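Local atomic coordinates of cytochrome P450 reductase (Amycolatopsis methanolica 239, PDB entry 5OGX), a protein that passes electrons from NADH, through bound FAD and a [2Fe-2S] cluster, to a cytochrome P450 that O-demethylates lignin-derived aromatic compounds. Residues S150-H164 and T217-A229. Sequence-based numbering, arbitrary orientation. Where two conformers were deposited one is given.
With FAD (flavin-adenine dinucleotide), chain B.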
loop_
_atom_site.group_PDB
_atom_site.type_symbol
_atom_site.label_atom_id
_atom_site.label_comp_id
_atom_site.label_asym_id
_atom_site.label_seq_id
_atom_site.Cartn_x
_atom_site.Cartn_y
_atom_site.Cartn_z
ATOM N N SER A 150 -4.233 -0.462 3.968
ATOM C CA SER A 150 -4.509 -0.590 2.542
ATOM C C SER A 150 -6.002 -0.724 2.277
ATOM O O SER A 150 -6.736 -1.345 3.051
ATOM C CB SER A 150 -3.814 -1.834 1.987
ATOM O OG SER A 150 -2.420 -1.772 2.164
ATOM N N LEU A 151 -6.435 -0.172 1.142
ATOM C CA LEU A 151 -7.806 -0.360 0.683
ATOM C C LEU A 151 -7.931 -1.700 -0.022
ATOM O O LEU A 151 -7.108 -2.039 -0.877
ATOM C CB LEU A 151 -8.219 0.776 -0.257
ATOM C CG LEU A 151 -8.213 2.184 0.358
ATOM C CD1 LEU A 151 -8.638 3.191 -0.694
ATOM C CD2 LEU A 151 -9.161 2.258 1.562
ATOM N N ALA A 152 -8.962 -2.462 0.335
ATOM C CA ALA A 152 -9.328 -3.636 -0.452
ATOM C C ALA A 152 -10.233 -3.278 -1.622
ATOM O O ALA A 152 -10.568 -4.157 -2.436
ATOM C CB ALA A 152 -10.022 -4.675 0.450
ATOM N N ASN A 153 -10.623 -2.010 -1.726
ATOM C CA ASN A 153 -11.650 -1.547 -2.659
ATOM C C ASN A 153 -11.199 -1.574 -4.105
ATOM O O ASN A 153 -10.041 -1.294 -4.427
ATOM C CB ASN A 153 -12.019 -0.098 -2.373
ATOM C CG ASN A 153 -12.538 0.103 -0.990
ATOM O OD1 ASN A 153 -11.859 -0.185 0.000
ATOM N ND2 ASN A 153 -13.748 0.606 -0.903
ATOM N N THR A 154 -12.164 -1.807 -4.994
ATOM C CA THR A 154 -11.997 -1.314 -6.351
ATOM C C THR A 154 -12.446 0.144 -6.401
ATOM O O THR A 154 -13.139 0.636 -5.507
ATOM C CB THR A 154 -12.784 -2.165 -7.352
ATOM O OG1 THR A 154 -14.130 -2.323 -6.895
ATOM C CG2 THR A 154 -12.152 -3.546 -7.482
ATOM N N ALA A 155 -12.007 0.850 -7.444
ATOM C CA ALA A 155 -12.173 2.301 -7.476
ATOM C C ALA A 155 -13.635 2.719 -7.548
ATOM O O ALA A 155 -13.967 3.845 -7.159
ATOM C CB ALA A 155 -11.396 2.894 -8.655
ATOM N N ASP A 156 -14.516 1.838 -8.023
ATOM C CA ASP A 156 -15.936 2.147 -8.063
ATOM C C ASP A 156 -16.591 2.055 -6.691
ATOM O O ASP A 156 -17.686 2.600 -6.502
ATOM C CB ASP A 156 -16.645 1.197 -9.028
ATOM C CG ASP A 156 -16.517 -0.245 -8.598
ATOM O OD1 ASP A 156 -15.376 -0.744 -8.562
ATOM O OD2 ASP A 156 -17.539 -0.869 -8.246
ATOM N N GLU A 157 -15.975 1.339 -5.752
ATOM C CA GLU A 157 -16.476 1.257 -4.380
ATOM C C GLU A 157 -15.935 2.463 -3.613
ATOM O O GLU A 157 -15.018 2.368 -2.794
ATOM C CB GLU A 157 -16.060 -0.069 -3.745
ATOM C CG GLU A 157 -16.525 -1.293 -4.544
ATOM C CD GLU A 157 -15.891 -2.612 -4.094
ATOM O OE1 GLU A 157 -14.752 -2.613 -3.570
ATOM O OE2 GLU A 157 -16.535 -3.667 -4.290
ATOM N N ASP A 158 -16.485 3.637 -3.936
ATOM C CA ASP A 158 -15.815 4.873 -3.545
ATOM C C ASP A 158 -16.429 5.549 -2.327
ATOM O O ASP A 158 -15.952 6.615 -1.930
ATOM C CB ASP A 158 -15.756 5.865 -4.723
ATOM C CG ASP A 158 -17.115 6.190 -5.311
ATOM O OD1 ASP A 158 -18.155 5.796 -4.738
ATOM O OD2 ASP A 158 -17.136 6.860 -6.369
ATOM N N LYS A 159 -17.450 4.955 -1.714
ATOM C CA LYS A 159 -18.095 5.558 -0.558
ATOM C C LYS A 159 -17.937 4.764 0.725
ATOM O O LYS A 159 -18.241 5.294 1.800
ATOM C CB LYS A 159 -19.595 5.761 -0.831
ATOM C CG LYS A 159 -19.893 6.903 -1.779
ATOM C CD LYS A 159 -19.998 8.215 -1.027
ATOM C CE LYS A 159 -21.413 8.436 -0.520
ATOM N NZ LYS A 159 -21.457 9.455 0.555
ATOM N N VAL A 160 -17.486 3.518 0.659
ATOM C CA VAL A 160 -17.294 2.696 1.846
ATOM C C VAL A 160 -15.922 2.060 1.717
ATOM O O VAL A 160 -15.718 1.184 0.864
ATOM C CB VAL A 160 -18.380 1.625 1.998
ATOM C CG1 VAL A 160 -18.084 0.752 3.210
ATOM C CG2 VAL A 160 -19.774 2.269 2.116
ATOM N N LEU A 161 -14.976 2.503 2.542
ATOM C CA LEU A 161 -13.620 1.972 2.474
ATOM C C LEU A 161 -13.537 0.662 3.247
ATOM O O LEU A 161 -14.098 0.534 4.336
ATOM C CB LEU A 161 -12.623 2.990 3.036
ATOM C CG LEU A 161 -12.693 4.404 2.442
ATOM C CD1 LEU A 161 -11.640 5.303 3.107
ATOM C CD2 LEU A 161 -12.514 4.415 0.914
ATOM N N GLU A 162 -12.846 -0.321 2.671
ATOM C CA GLU A 162 -12.719 -1.647 3.276
ATOM C C GLU A 162 -11.272 -1.870 3.690
ATOM O O GLU A 162 -10.381 -1.896 2.834
ATOM C CB GLU A 162 -13.164 -2.749 2.311
ATOM C CG GLU A 162 -12.995 -4.147 2.891
ATOM C CD GLU A 162 -13.343 -5.242 1.895
ATOM O OE1 GLU A 162 -13.764 -4.897 0.782
ATOM O OE2 GLU A 162 -13.186 -6.433 2.233
ATOM N N LEU A 163 -11.049 -2.075 4.993
ATOM C CA LEU A 163 -9.724 -2.347 5.542
ATOM C C LEU A 163 -9.696 -3.750 6.136
ATOM O O LEU A 163 -10.697 -4.222 6.692
ATOM C CB LEU A 163 -9.352 -1.324 6.642
ATOM C CG LEU A 163 -9.672 0.137 6.340
ATOM C CD1 LEU A 163 -9.337 1.025 7.549
ATOM C CD2 LEU A 163 -8.895 0.590 5.124
ATOM N N HIS A 164 -8.540 -4.410 6.029
ATOM C CA HIS A 164 -8.285 -5.689 6.696
ATOM C C HIS A 164 -7.162 -5.469 7.693
ATOM O O HIS A 164 -6.033 -5.181 7.293
ATOM C CB HIS A 164 -7.878 -6.787 5.703
ATOM C CG HIS A 164 -8.861 -7.006 4.597
ATOM N ND1 HIS A 164 -8.592 -7.835 3.529
ATOM C CD2 HIS A 164 -10.107 -6.511 4.391
ATOM C CE1 HIS A 164 -9.631 -7.842 2.711
ATOM N NE2 HIS A 164 -10.565 -7.051 3.211
ATOM N N THR A 217 -2.510 -9.804 6.417
ATOM C CA THR A 217 -3.425 -8.822 5.846
ATOM C C THR A 217 -2.810 -8.046 4.682
ATOM O O THR A 217 -3.480 -7.165 4.135
ATOM C CB THR A 217 -3.908 -7.849 6.918
ATOM O OG1 THR A 217 -2.778 -7.423 7.687
ATOM C CG2 THR A 217 -4.938 -8.533 7.844
ATOM N N GLY A 218 -1.584 -8.380 4.274
ATOM C CA GLY A 218 -1.059 -7.963 2.980
ATOM C C GLY A 218 -1.948 -8.384 1.820
ATOM O O GLY A 218 -1.796 -7.893 0.695
ATOM N N LEU A 219 -2.894 -9.299 2.086
ATOM C CA LEU A 219 -3.916 -9.627 1.094
ATOM C C LEU A 219 -4.743 -8.410 0.678
ATOM O O LEU A 219 -5.210 -8.341 -0.462
ATOM C CB LEU A 219 -4.841 -10.721 1.662
ATOM C CG LEU A 219 -5.990 -11.256 0.811
ATOM C CD1 LEU A 219 -5.469 -11.792 -0.517
ATOM C CD2 LEU A 219 -6.764 -12.352 1.574
ATOM N N ALA A 220 -4.949 -7.447 1.576
ATOM C CA ALA A 220 -5.981 -6.439 1.342
ATOM C C ALA A 220 -5.839 -5.694 0.013
ATOM O O ALA A 220 -6.790 -5.698 -0.779
ATOM C CB ALA A 220 -6.027 -5.441 2.508
ATOM N N PRO A 221 -4.710 -5.035 -0.293
ATOM C CA PRO A 221 -4.653 -4.295 -1.562
ATOM C C PRO A 221 -4.677 -5.224 -2.753
ATOM O O PRO A 221 -5.093 -4.821 -3.845
ATOM C CB PRO A 221 -3.320 -3.533 -1.479
ATOM C CG PRO A 221 -2.459 -4.418 -0.629
ATOM C CD PRO A 221 -3.419 -4.959 0.427
ATOM N N LEU A 222 -4.251 -6.472 -2.564
ATOM C CA LEU A 222 -4.247 -7.415 -3.673
ATOM C C LEU A 222 -5.664 -7.778 -4.096
ATOM O O LEU A 222 -5.899 -8.102 -5.266
ATOM C CB LEU A 222 -3.468 -8.662 -3.277
ATOM C CG LEU A 222 -2.068 -8.455 -2.712
ATOM C CD1 LEU A 222 -1.509 -9.818 -2.350
ATOM C CD2 LEU A 222 -1.128 -7.749 -3.697
ATOM N N VAL A 223 -6.615 -7.712 -3.166
ATOM C CA VAL A 223 -8.013 -7.935 -3.521
ATOM C C VAL A 223 -8.472 -6.879 -4.516
ATOM O O VAL A 223 -9.083 -7.191 -5.547
ATOM C CB VAL A 223 -8.888 -7.942 -2.255
ATOM C CG1 VAL A 223 -10.364 -8.059 -2.648
ATOM C CG2 VAL A 223 -8.455 -9.059 -1.326
ATOM N N GLY A 224 -8.151 -5.611 -4.246
ATOM C CA GLY A 224 -8.569 -4.564 -5.166
ATOM C C GLY A 224 -7.817 -4.623 -6.485
ATOM O O GLY A 224 -8.399 -4.422 -7.559
ATOM N N ILE A 225 -6.513 -4.887 -6.423
ATOM C CA ILE A 225 -5.709 -4.950 -7.641
ATOM C C ILE A 225 -6.156 -6.117 -8.521
ATOM O O ILE A 225 -6.310 -5.972 -9.738
ATOM C CB ILE A 225 -4.212 -5.044 -7.292
ATOM C CG1 ILE A 225 -3.729 -3.712 -6.702
ATOM C CG2 ILE A 225 -3.398 -5.393 -8.542
ATOM C CD1 ILE A 225 -2.463 -3.846 -5.884
ATOM N N ALA A 226 -6.336 -7.299 -7.925
ATOM C CA ALA A 226 -6.738 -8.468 -8.709
ATOM C C ALA A 226 -8.100 -8.260 -9.362
ATOM O O ALA A 226 -8.288 -8.576 -10.544
ATOM C CB ALA A 226 -6.766 -9.714 -7.823
ATOM N N ARG A 227 -9.069 -7.741 -8.605
ATOM C CA ARG A 227 -10.388 -7.505 -9.185
ATOM C C ARG A 227 -10.322 -6.473 -10.301
ATOM O O ARG A 227 -11.007 -6.606 -11.321
ATOM C CB ARG A 227 -11.367 -7.059 -8.102
ATOM C CG ARG A 227 -11.765 -8.158 -7.142
ATOM C CD ARG A 227 -12.955 -7.722 -6.298
ATOM N NE ARG A 227 -12.595 -6.790 -5.230
ATOM C CZ ARG A 227 -13.446 -5.921 -4.686
ATOM N NH1 ARG A 227 -13.051 -5.111 -3.705
ATOM N NH2 ARG A 227 -14.693 -5.857 -5.130
ATOM N N THR A 228 -9.515 -5.428 -10.121
ATOM C CA THR A 228 -9.390 -4.423 -11.171
ATOM C C THR A 228 -8.757 -5.013 -12.423
ATOM O O THR A 228 -9.206 -4.739 -13.542
ATOM C CB THR A 228 -8.564 -3.237 -10.663
ATOM O OG1 THR A 228 -9.200 -2.704 -9.485
ATOM C CG2 THR A 228 -8.469 -2.163 -11.747
ATOM N N ALA A 229 -7.714 -5.831 -12.251
ATOM C CA ALA A 229 -7.021 -6.394 -13.404
ATOM C C ALA A 229 -7.935 -7.328 -14.168
ATOM O O ALA A 229 -7.890 -7.385 -15.402
ATOM C CB ALA A 229 -5.767 -7.143 -12.947
HETATM P PA FAD B . 2.680 -0.553 17.075
HETATM O O1A FAD B . 2.265 0.080 18.381
HETATM O O2A FAD B . 3.263 0.418 16.077
HETATM O O5B FAD B . 3.790 -1.746 17.331
HETATM C C5B FAD B . 3.790 -2.435 18.561
HETATM C C4B FAD B . 5.104 -3.267 18.627
HETATM O O4B FAD B . 5.028 -4.272 17.798
HETATM C C3B FAD B . 6.293 -2.419 18.146
HETATM O O3B FAD B . 7.392 -2.749 18.870
HETATM C C2B FAD B . 6.446 -2.802 16.654
HETATM O O2B FAD B . 7.833 -2.548 16.159
HETATM C C1B FAD B . 6.112 -4.066 16.618
HETATM N N9A FAD B . 5.395 -4.404 15.416
HETATM C C8A FAD B . 4.773 -3.552 14.590
HETATM N N7A FAD B . 4.206 -4.271 13.612
HETATM C C5A FAD B . 4.472 -5.568 13.849
HETATM C C6A FAD B . 4.128 -6.707 13.162
HETATM N N6A FAD B . 3.387 -7.070 11.967
HETATM N N1A FAD B . 4.515 -7.895 13.608
HETATM C C2A FAD B . 5.255 -7.987 14.741
HETATM N N3A FAD B . 5.598 -6.867 15.427
HETATM C C4A FAD B . 5.199 -5.657 14.967
HETATM N N1 FAD B . -1.534 -3.414 8.652
HETATM C C2 FAD B . -2.762 -4.181 8.492
HETATM O O2 FAD B . -3.138 -4.893 9.362
HETATM N N3 FAD B . -3.540 -4.044 7.252
HETATM C C4 FAD B . -3.137 -3.204 6.167
HETATM O O4 FAD B . -3.782 -3.132 5.175
HETATM C C4X FAD B . -1.860 -2.448 6.348
HETATM N N5 FAD B . -1.437 -1.575 5.297
HETATM C C5X FAD B . -0.180 -0.855 5.483
HETATM C C6 FAD B . 0.267 -0.051 4.431
HETATM C C7 FAD B . 1.469 0.634 4.627
HETATM C C7M FAD B . 1.793 1.475 3.393
HETATM C C8 FAD B . 2.188 0.520 5.814
HETATM C C8M FAD B . 3.481 1.315 5.939
HETATM C C9 FAD B . 1.744 -0.291 6.854
HETATM C C9A FAD B . 0.562 -0.980 6.670
HETATM N N10 FAD B . 0.100 -1.834 7.778
HETATM C C10 FAD B . -1.104 -2.568 7.576
HETATM C "C1'" FAD B . 0.833 -1.903 9.054
HETATM C "C2'" FAD B . -0.002 -0.906 9.965
HETATM O "O2'" FAD B . 0.015 0.442 9.514
HETATM C "C3'" FAD B . 0.446 -0.869 11.443
HETATM O "O3'" FAD B . 1.838 -0.732 11.470
HETATM C "C4'" FAD B . 0.044 -2.157 12.187
HETATM O "O4'" FAD B . -1.353 -2.270 12.226
HETATM C "C5'" FAD B . 0.583 -2.154 13.634
HETATM O "O5'" FAD B . 0.302 -0.903 14.232
HETATM P P FAD B . 0.074 -0.826 15.855
HETATM O O1P FAD B . -0.071 0.625 16.223
HETATM O O2P FAD B . -1.045 -1.743 16.291
HETATM O O3P FAD B . 1.453 -1.448 16.484
HETATM O O HOH W 1 -10.619 -0.414 -9.604
#
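Glu157 OE1 accepts two hydrogen bonds on the same face of its carboxylate: one from Arg227 NH1 at 3.0 Å across the contact, the other from Thr154 N within its own turn. Arg227 NH2 meets Glu157 OE2 at 3.0 Å, nearly straight (167°), so in the conformer described here the guanidinium holds the carboxylate end-on through both terminal nitrogens, the two planes turned 49° apart. Arginine suits this place because NH1 has a second N-H for the carbonyl of Ala152, 2.9 Å from NH1 to O; a bend at chi3 (-76°) swings the guanidinium toward the loop, where Thr154 CG2 lies over one of its faces. Were Glu157 replaced by an alanine, the guanidinium of Arg227 would probably lose the carboxylate that balances its charge and keep the Ala152 carbonyl, while Thr154 N would lose this acceptor.

Small residues bring helix and loop close. At Gly224 any CB would collide with Asn153 O, and Ala152 CA donates a C-H...O contact to Ala220 O at 3.3 Å. Ala220 CB packs obliquely against the His164 ring, whose NE2 donates a hydrogen bond to Glu162 OE2. A water joins Thr228 OG1 to Ala155 N.

Toward the flavin, Pro221 CD packs on Ser150 CB; Ser150 N donates to FAD O4, His164 O accepts from FAD N3 at 2.7 Å, and Thr217 OG1 makes a weak hydrogen bond to FAD O2. This is the interface of the FAD- and NAD-binding domains in the ferredoxin-reductase fold, meeting at the pyrimidine edge of the isoalloxazine.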